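Local coordinates for pyocyanin demethylase (Mycobacterium fortuitum subsp. fortuitum DSM 46621 = ATCC 6841, PDB 5K21), which demethylates the redox-active phenazine pyocyanin by a tautomerizing reaction, yielding phenazin-1-ol and thereby inhibiting Pseudomonas aeruginosa biofilms, at residues G33-I45 against D56-P70. Numbering follows the deposited sequence.
Sequences GMDVGDMDIFSDI and DGGACFFTNVTPDNP. With CA (calcium ion), chain G; 6QF (phenazin-1-ol), chain F.
Phe-42 lays its ring between Gly-58 and the bound phenazin-1-ol. Its CG sits between its own backbone N and carbonyl carbon (chi1 56°), which swings the ring across to the neighbouring strand; there Gly-58 CA lies 4.0 Å from the ring centroid, a CH-pi contact over the face. The ligand lies flat over the other face, its C3 3.5 Å above the ring plane near the centre. Farther along the same wall, Asp-40 OD2 accepts a hydrogen bond from ligand O19 at 2.6 Å, and Cys-60 SG, joined to Cys-74 by a disulfide, approaches ligand N8 to 3.3 Å. The ligand is also hydrogen-bonded to His-93 NE2.

The backbone ladder runs from Asp-44 and Asp-56 to Gly-37 and Phe-62. These strands form a hairpin of an eight-stranded antiparallel barrel of the allene oxide cyclase type, with Asp-40, Phe-42 and Cys-60 lining its ligand pocket. Beyond the regular strand, Gly-37 N still donates to Phe-62 O at 2.8 Å, tying down the type II turn from Asp-35 to Asp-38. That loop grips calcium through Gly-33 O, Asp-35 OD1 and both carboxylate oxygens of Asp-38; Asp-28, Phe-29 and Lys-31 complete the site.

Two methionines make Met-aromatic contacts. Met-34 SD meets the Phe-62 ring obliquely and also touches Pro-70 CB, while Val-65 packs CG2 on the Asp-35 backbone. On the opposite side of the sheet from the ligand, Met-39 runs alongside Phe-61, its CE at the ring edge, 3.7 Å from CD2. Met-39 also packs on Met-39 of each of the other two subunits.

At the far end, Asp-44 OD2 and Asp-56 OD1 stand 2.4 Å apart, so close that one acid probably carries a proton; Asn-21 binds Asp-44 OD1, and Tyr-128 is a partner of Asp-56.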
ATOM      1  N   GLY B  33     -20.202 -12.951   0.114  1.00 27.56           N
ATOM      2  CA  GLY B  33     -20.102 -12.856  -1.322  1.00 27.79           C
ATOM      3  C   GLY B  33     -19.230 -11.688  -1.754  1.00 27.14           C
ATOM      4  O   GLY B  33     -18.873 -10.794  -0.976  1.00 24.29           O
ATOM      5  N   MET B  34     -18.877 -11.701  -3.029  1.00 32.05           N
ATOM      6  CA  MET B  34     -17.918 -10.727  -3.528  1.00 36.13           C
ATOM      7  C   MET B  34     -18.565  -9.344  -3.523  1.00 32.97           C
ATOM      8  O   MET B  34     -19.607  -9.136  -4.159  1.00 33.59           O
ATOM      9  CB  MET B  34     -17.472 -11.110  -4.936  1.00 46.70           C
ATOM     10  CG  MET B  34     -16.099 -10.584  -5.303  1.00 55.13           C
ATOM     11  SD  MET B  34     -15.600 -11.072  -6.969  1.00 60.08           S
ATOM     12  CE  MET B  34     -15.698 -12.860  -6.883  1.00 62.49           C
ATOM     13  N   ASP B  35     -17.957  -8.400  -2.810  1.00 28.85           N
ATOM     14  CA  ASP B  35     -18.462  -7.030  -2.805  1.00 27.12           C
ATOM     15  C   ASP B  35     -17.310  -6.108  -2.432  1.00 26.44           C
ATOM     16  O   ASP B  35     -16.227  -6.562  -2.040  1.00 27.81           O
ATOM     17  CB  ASP B  35     -19.672  -6.852  -1.857  1.00 28.48           C
ATOM     18  CG  ASP B  35     -19.316  -6.963  -0.364  1.00 32.36           C
ATOM     19  OD1 ASP B  35     -18.387  -7.704  -0.024  1.00 28.13           O
ATOM     20  OD2 ASP B  35     -19.994  -6.305   0.479  1.00 33.20           O
ATOM     21  N   VAL B  36     -17.552  -4.805  -2.582  1.00 25.68           N
ATOM     22  CA  VAL B  36     -16.558  -3.815  -2.202  1.00 24.79           C
ATOM     23  C   VAL B  36     -16.076  -4.119  -0.798  1.00 23.96           C
ATOM     24  O   VAL B  36     -16.873  -4.449   0.092  1.00 24.02           O
ATOM     25  CB  VAL B  36     -17.139  -2.391  -2.310  1.00 24.24           C
ATOM     26  CG1 VAL B  36     -18.367  -2.228  -1.443  1.00 24.48           C
ATOM     27  CG2 VAL B  36     -16.089  -1.365  -1.934  1.00 24.89           C
ATOM     28  N   GLY B  37     -14.749  -4.078  -0.617  1.00 23.46           N
ATOM     29  CA  GLY B  37     -14.139  -4.270   0.681  1.00 23.90           C
ATOM     30  C   GLY B  37     -13.586  -5.648   0.917  1.00 22.10           C
ATOM     31  O   GLY B  37     -12.918  -5.866   1.935  1.00 22.85           O
ATOM     32  N   ASP B  38     -13.850  -6.596   0.034  1.00 19.07           N
ATOM     33  CA  ASP B  38     -13.210  -7.874   0.198  1.00 19.38           C
ATOM     34  C   ASP B  38     -11.732  -7.714  -0.110  1.00 23.57           C
ATOM     35  O   ASP B  38     -11.294  -6.713  -0.695  1.00 24.06           O
ATOM     36  CB  ASP B  38     -13.884  -8.925  -0.682  1.00 22.04           C
ATOM     37  CG  ASP B  38     -15.296  -9.246  -0.214  1.00 22.68           C
ATOM     38  OD1 ASP B  38     -15.617  -8.935   0.948  1.00 23.24           O
ATOM     39  OD2 ASP B  38     -16.082  -9.832  -0.967  1.00 25.69           O
ATOM     40  N   MET B  39     -10.953  -8.706   0.295  1.00 25.29           N
ATOM     41  CA  MET B  39      -9.509  -8.564   0.195  1.00 27.05           C
ATOM     42  C   MET B  39      -8.845  -9.918   0.087  1.00 24.91           C
ATOM     43  O   MET B  39      -9.262 -10.879   0.740  1.00 26.48           O
ATOM     44  CB  MET B  39      -9.029  -7.810   1.435  1.00 30.52           C
ATOM     45  CG  MET B  39      -7.574  -7.585   1.587  1.00 40.60           C
ATOM     46  SD  MET B  39      -7.322  -6.949   3.257  1.00 43.87           S
ATOM     47  CE  MET B  39      -8.624  -5.769   3.440  1.00 41.59           C
ATOM     48  N   ASP B  40      -7.807  -9.983  -0.738  1.00 21.30           N
ATOM     49  CA  ASP B  40      -6.964 -11.161  -0.844  1.00 21.22           C
ATOM     50  C   ASP B  40      -5.570 -10.800  -0.383  1.00 22.55           C
ATOM     51  O   ASP B  40      -5.030  -9.763  -0.780  1.00 22.24           O
ATOM     52  CB  ASP B  40      -6.885 -11.677  -2.273  1.00 25.81           C
ATOM     53  CG  ASP B  40      -8.200 -12.181  -2.793  1.00 30.32           C
ATOM     54  OD1 ASP B  40      -9.170 -12.330  -2.009  1.00 30.91           O
ATOM     55  OD2 ASP B  40      -8.258 -12.420  -4.016  1.00 31.90           O
ATOM     56  N   ILE B  41      -4.979 -11.672   0.429  1.00 21.92           N
ATOM     57  CA  ILE B  41      -3.596 -11.536   0.864  1.00 22.97           C
ATOM     58  C   ILE B  41      -2.887 -12.823   0.460  1.00 22.00           C
ATOM     59  O   ILE B  41      -3.445 -13.912   0.620  1.00 20.98           O
ATOM     60  CB  ILE B  41      -3.505 -11.266   2.382  1.00 22.87           C
ATOM     61  CG1 ILE B  41      -4.166  -9.907   2.692  1.00 27.53           C
ATOM     62  CG2 ILE B  41      -2.058 -11.259   2.849  1.00 24.17           C
ATOM     63  CD1 ILE B  41      -4.410  -9.613   4.152  1.00 28.60           C
ATOM     64  N   PHE B  42      -1.709 -12.706  -0.148  1.00 22.05           N
ATOM     65  CA  PHE B  42      -1.136 -13.891  -0.779  1.00 21.50           C
ATOM     66  C   PHE B  42       0.385 -13.833  -0.827  1.00 20.07           C
ATOM     67  O   PHE B  42       1.002 -12.775  -0.694  1.00 19.98           O
ATOM     68  CB  PHE B  42      -1.661 -14.053  -2.202  1.00 23.83           C
ATOM     69  CG  PHE B  42      -1.404 -12.844  -3.063  1.00 23.90           C
ATOM     70  CD1 PHE B  42      -2.265 -11.760  -3.034  1.00 24.97           C
ATOM     71  CD2 PHE B  42      -0.271 -12.771  -3.847  1.00 26.29           C
ATOM     72  CE1 PHE B  42      -2.010 -10.627  -3.808  1.00 25.97           C
ATOM     73  CE2 PHE B  42      -0.013 -11.662  -4.603  1.00 26.49           C
ATOM     74  CZ  PHE B  42      -0.886 -10.582  -4.581  1.00 25.90           C
ATOM     75  N   SER B  43       0.975 -15.007  -1.055  1.00 20.63           N
ATOM     76  CA  SER B  43       2.397 -15.167  -1.294  1.00 22.80           C
ATOM     77  C   SER B  43       2.554 -16.186  -2.405  1.00 24.48           C
ATOM     78  O   SER B  43       1.691 -17.049  -2.598  1.00 24.70           O
ATOM     79  CB  SER B  43       3.162 -15.631  -0.037  1.00 21.78           C
ATOM     80  OG  SER B  43       2.588 -16.803   0.533  1.00 22.23           O
ATOM     81  N   ASP B  44       3.666 -16.081  -3.126  1.00 26.95           N
ATOM     82  CA  ASP B  44       3.960 -16.953  -4.252  1.00 27.30           C
ATOM     83  C   ASP B  44       5.421 -17.372  -4.205  1.00 24.74           C
ATOM     84  O   ASP B  44       6.267 -16.692  -3.621  1.00 25.43           O
ATOM     85  CB  ASP B  44       3.693 -16.271  -5.595  1.00 29.75           C
ATOM     86  CG  ASP B  44       2.276 -15.732  -5.709  1.00 30.67           C
ATOM     87  OD1 ASP B  44       1.375 -16.516  -6.062  1.00 31.30           O
ATOM     88  OD2 ASP B  44       2.064 -14.537  -5.419  1.00 29.18           O
ATOM     89  N   ILE B  45       5.695 -18.511  -4.834  1.00 23.78           N
ATOM     90  CA  ILE B  45       7.051 -18.978  -5.120  1.00 23.68           C
ATOM     91  C   ILE B  45       7.365 -18.636  -6.571  1.00 22.14           C
ATOM     92  O   ILE B  45       6.567 -18.924  -7.471  1.00 23.34           O
ATOM     93  CB  ILE B  45       7.180 -20.492  -4.883  1.00 25.54           C
ATOM     94  CG1 ILE B  45       6.927 -20.850  -3.418  1.00 29.92           C
ATOM     95  CG2 ILE B  45       8.543 -20.998  -5.333  1.00 25.75           C
ATOM     96  CD1 ILE B  45       8.004 -20.367  -2.492  1.00 32.64           C
ATOM     97  N   ASP B  56       7.183 -13.829  -3.423  1.00 21.42           N
ATOM     98  CA  ASP B  56       6.536 -12.537  -3.366  1.00 22.84           C
ATOM     99  C   ASP B  56       5.445 -12.569  -2.308  1.00 24.89           C
ATOM    100  O   ASP B  56       5.139 -13.611  -1.704  1.00 23.50           O
ATOM    101  CB  ASP B  56       6.001 -12.085  -4.748  1.00 23.11           C
ATOM    102  CG  ASP B  56       4.814 -12.909  -5.251  1.00 27.82           C
ATOM    103  OD1 ASP B  56       3.985 -13.388  -4.432  1.00 27.73           O
ATOM    104  OD2 ASP B  56       4.712 -13.070  -6.491  1.00 26.54           O
ATOM    105  N   GLY B  57       4.947 -11.377  -2.043  1.00 19.96           N
ATOM    106  CA  GLY B  57       3.853 -11.178  -1.116  1.00 19.59           C
ATOM    107  C   GLY B  57       3.077  -9.958  -1.539  1.00 22.10           C
ATOM    108  O   GLY B  57       3.645  -8.996  -2.059  1.00 24.16           O
ATOM    109  N   GLY B  58       1.765 -10.002  -1.330  1.00 20.72           N
ATOM    110  CA  GLY B  58       0.947  -8.907  -1.797  1.00 20.34           C
ATOM    111  C   GLY B  58      -0.440  -8.944  -1.204  1.00 22.05           C
ATOM    112  O   GLY B  58      -0.821  -9.878  -0.485  1.00 21.77           O
ATOM    113  N   ALA B  59      -1.195  -7.904  -1.554  1.00 20.01           N
ATOM    114  CA  ALA B  59      -2.555  -7.729  -1.075  1.00 21.12           C
ATOM    115  C   ALA B  59      -3.365  -7.071  -2.176  1.00 25.32           C
ATOM    116  O   ALA B  59      -2.863  -6.185  -2.877  1.00 23.24           O
ATOM    117  CB  ALA B  59      -2.571  -6.879   0.205  1.00 23.42           C
ATOM    118  N   CYS B  60      -4.594  -7.548  -2.349  1.00 23.77           N
ATOM    119  CA  CYS B  60      -5.551  -6.972  -3.284  1.00 23.12           C
ATOM    120  C   CYS B  60      -6.797  -6.573  -2.518  1.00 23.69           C
ATOM    121  O   CYS B  60      -7.268  -7.325  -1.662  1.00 24.79           O
ATOM    122  CB  CYS B  60      -5.923  -7.957  -4.390  1.00 28.88           C
ATOM    123  SG  CYS B  60      -4.566  -8.284  -5.556  1.00 32.95           S
ATOM    124  N   PHE B  61      -7.293  -5.375  -2.813  1.00 22.14           N
ATOM    125  CA  PHE B  61      -8.501  -4.821  -2.208  1.00 23.20           C
ATOM    126  C   PHE B  61      -9.541  -4.626  -3.298  1.00 24.42           C
ATOM    127  O   PHE B  61      -9.261  -3.961  -4.300  1.00 23.55           O
ATOM    128  CB  PHE B  61      -8.198  -3.482  -1.537  1.00 26.71           C
ATOM    129  CG  PHE B  61      -7.010  -3.519  -0.625  1.00 27.24           C
ATOM    130  CD1 PHE B  61      -5.733  -3.288  -1.109  1.00 32.52           C
ATOM    131  CD2 PHE B  61      -7.169  -3.796   0.712  1.00 31.57           C
ATOM    132  CE1 PHE B  61      -4.620  -3.355  -0.251  1.00 32.84           C
ATOM    133  CE2 PHE B  61      -6.079  -3.857   1.571  1.00 34.84           C
ATOM    134  CZ  PHE B  61      -4.803  -3.623   1.088  1.00 35.62           C
ATOM    135  N   PHE B  62     -10.733  -5.191  -3.100  1.00 22.87           N
ATOM    136  CA  PHE B  62     -11.829  -5.052  -4.054  1.00 26.27           C
ATOM    137  C   PHE B  62     -12.470  -3.678  -3.854  1.00 25.49           C
ATOM    138  O   PHE B  62     -13.198  -3.441  -2.888  1.00 24.13           O
ATOM    139  CB  PHE B  62     -12.810  -6.209  -3.872  1.00 29.03           C
ATOM    140  CG  PHE B  62     -12.261  -7.533  -4.330  1.00 31.07           C
ATOM    141  CD1 PHE B  62     -11.348  -8.233  -3.548  1.00 30.72           C
ATOM    142  CD2 PHE B  62     -12.650  -8.081  -5.544  1.00 35.86           C
ATOM    143  CE1 PHE B  62     -10.822  -9.443  -3.962  1.00 32.90           C
ATOM    144  CE2 PHE B  62     -12.132  -9.306  -5.967  1.00 37.82           C
ATOM    145  CZ  PHE B  62     -11.210  -9.987  -5.167  1.00 35.93           C
ATOM    146  N   THR B  63     -12.199  -2.760  -4.772  1.00 23.76           N
ATOM    147  CA  THR B  63     -12.680  -1.392  -4.653  1.00 24.83           C
ATOM    148  C   THR B  63     -14.042  -1.206  -5.285  1.00 22.94           C
ATOM    149  O   THR B  63     -14.763  -0.278  -4.925  1.00 23.27           O
ATOM    150  CB  THR B  63     -11.672  -0.435  -5.310  1.00 27.52           C
ATOM    151  OG1 THR B  63     -11.456  -0.841  -6.664  1.00 26.75           O
ATOM    152  CG2 THR B  63     -10.352  -0.472  -4.571  1.00 24.62           C
ATOM    153  N   ASN B  64     -14.416  -2.071  -6.216  1.00 25.99           N
ATOM    154  CA  ASN B  64     -15.680  -1.926  -6.916  1.00 29.00           C
ATOM    155  C   ASN B  64     -16.034  -3.291  -7.477  1.00 30.84           C
ATOM    156  O   ASN B  64     -15.203  -3.925  -8.137  1.00 34.07           O
ATOM    157  CB  ASN B  64     -15.588  -0.879  -8.030  1.00 33.60           C
ATOM    158  CG  ASN B  64     -16.948  -0.487  -8.556  1.00 36.95           C
ATOM    159  OD1 ASN B  64     -17.540  -1.201  -9.349  1.00 41.02           O
ATOM    160  ND2 ASN B  64     -17.483   0.610  -8.052  1.00 38.45           N
ATOM    161  N   VAL B  65     -17.231  -3.765  -7.164  1.00 30.56           N
ATOM    162  CA  VAL B  65     -17.693  -5.064  -7.629  1.00 33.48           C
ATOM    163  C   VAL B  65     -19.054  -4.872  -8.278  1.00 36.88           C
ATOM    164  O   VAL B  65     -20.001  -4.418  -7.630  1.00 38.60           O
ATOM    165  CB  VAL B  65     -17.778  -6.101  -6.494  1.00 33.93           C
ATOM    166  CG1 VAL B  65     -18.299  -7.441  -7.037  1.00 35.96           C
ATOM    167  CG2 VAL B  65     -16.407  -6.302  -5.834  1.00 30.00           C
ATOM    168  N   THR B  66     -19.134  -5.178  -9.557  1.00 42.82           N
ATOM    169  CA  THR B  66     -20.392  -5.371 -10.256  1.00 52.02           C
ATOM    170  C   THR B  66     -20.324  -6.733 -10.919  1.00 64.50           C
ATOM    171  O   THR B  66     -19.240  -7.312 -11.041  1.00 66.30           O
ATOM    172  CB  THR B  66     -20.628  -4.266 -11.292  1.00 49.38           C
ATOM    173  OG1 THR B  66     -19.596  -4.311 -12.282  1.00 51.02           O
ATOM    174  CG2 THR B  66     -20.609  -2.910 -10.621  1.00 46.57           C
ATOM    175  N   PRO B  67     -21.459  -7.285 -11.347  1.00 76.20           N
ATOM    176  CA  PRO B  67     -21.401  -8.603 -11.994  1.00 84.35           C
ATOM    177  C   PRO B  67     -20.509  -8.600 -13.219  1.00 90.30           C
ATOM    178  O   PRO B  67     -19.956  -9.650 -13.568  1.00 93.18           O
ATOM    179  CB  PRO B  67     -22.863  -8.899 -12.358  1.00 87.10           C
ATOM    180  CG  PRO B  67     -23.688  -7.952 -11.566  1.00 85.13           C
ATOM    181  CD  PRO B  67     -22.832  -6.773 -11.219  1.00 80.62           C
ATOM    182  N   ASP B  68     -20.328  -7.442 -13.864  1.00 91.24           N
ATOM    183  CA  ASP B  68     -19.513  -7.378 -15.070  1.00 91.38           C
ATOM    184  C   ASP B  68     -18.022  -7.238 -14.767  1.00 87.67           C
ATOM    185  O   ASP B  68     -17.191  -7.763 -15.518  1.00 90.51           O
ATOM    186  CB  ASP B  68     -19.974  -6.208 -15.940  1.00 92.60           C
ATOM    187  N   ASN B  69     -17.653  -6.557 -13.678  1.00 78.95           N
ATOM    188  CA  ASN B  69     -16.245  -6.243 -13.468  1.00 69.44           C
ATOM    189  C   ASN B  69     -15.927  -6.047 -11.990  1.00 64.51           C
ATOM    190  O   ASN B  69     -16.311  -5.027 -11.400  1.00 64.47           O
ATOM    191  CB  ASN B  69     -15.862  -4.985 -14.251  1.00 66.43           C
ATOM    192  N   PRO B  70     -15.200  -6.970 -11.367  1.00 60.87           N
ATOM    193  CA  PRO B  70     -14.662  -6.695 -10.032  1.00 57.01           C
ATOM    194  C   PRO B  70     -13.293  -6.039 -10.116  1.00 52.19           C
ATOM    195  O   PRO B  70     -12.339  -6.657 -10.591  1.00 53.51           O
ATOM    196  CB  PRO B  70     -14.590  -8.085  -9.394  1.00 57.00           C
ATOM    197  CG  PRO B  70     -14.341  -9.007 -10.543  1.00 58.74           C
ATOM    198  CD  PRO B  70     -14.914  -8.351 -11.791  1.00 61.29           C
TER
HETATM  199 CA    CA G 202     -17.898  -9.797   0.845  1.00 22.59          CA
HETATM  200  C4  6QF F 201      -3.939 -12.509  -6.282  1.00 45.20           C
HETATM  201  C5  6QF F 201      -5.135 -12.980  -5.551  1.00 43.94           C
HETATM  202  C6  6QF F 201      -5.221 -14.225  -5.006  1.00 42.78           C
HETATM  203  C10 6QF F 201      -1.611 -11.850  -7.592  1.00 46.56           C
HETATM  204  C13 6QF F 201      -0.316 -10.181  -8.842  1.00 45.29           C
HETATM  205  C15 6QF F 201      -2.512  -9.617  -8.102  1.00 45.29           C
HETATM  206  C1  6QF F 201      -4.117 -15.132  -5.124  1.00 44.14           C
HETATM  207  C2  6QF F 201      -3.005 -14.754  -5.775  1.00 45.19           C
HETATM  208  C3  6QF F 201      -2.836 -13.440  -6.388  1.00 45.19           C
HETATM  209  N7  6QF F 201      -1.706 -13.090  -7.042  1.00 47.46           N
HETATM  210  N8  6QF F 201      -3.852 -11.271  -6.838  1.00 45.21           N
HETATM  211  C9  6QF F 201      -2.699 -10.920  -7.489  1.00 46.45           C
HETATM  212  C11 6QF F 201      -0.424 -11.399  -8.301  1.00 45.34           C
HETATM  213  C14 6QF F 201      -1.395  -9.257  -8.741  1.00 45.35           C
HETATM  214  O19 6QF F 201      -6.157 -12.108  -5.457  1.00 42.32           O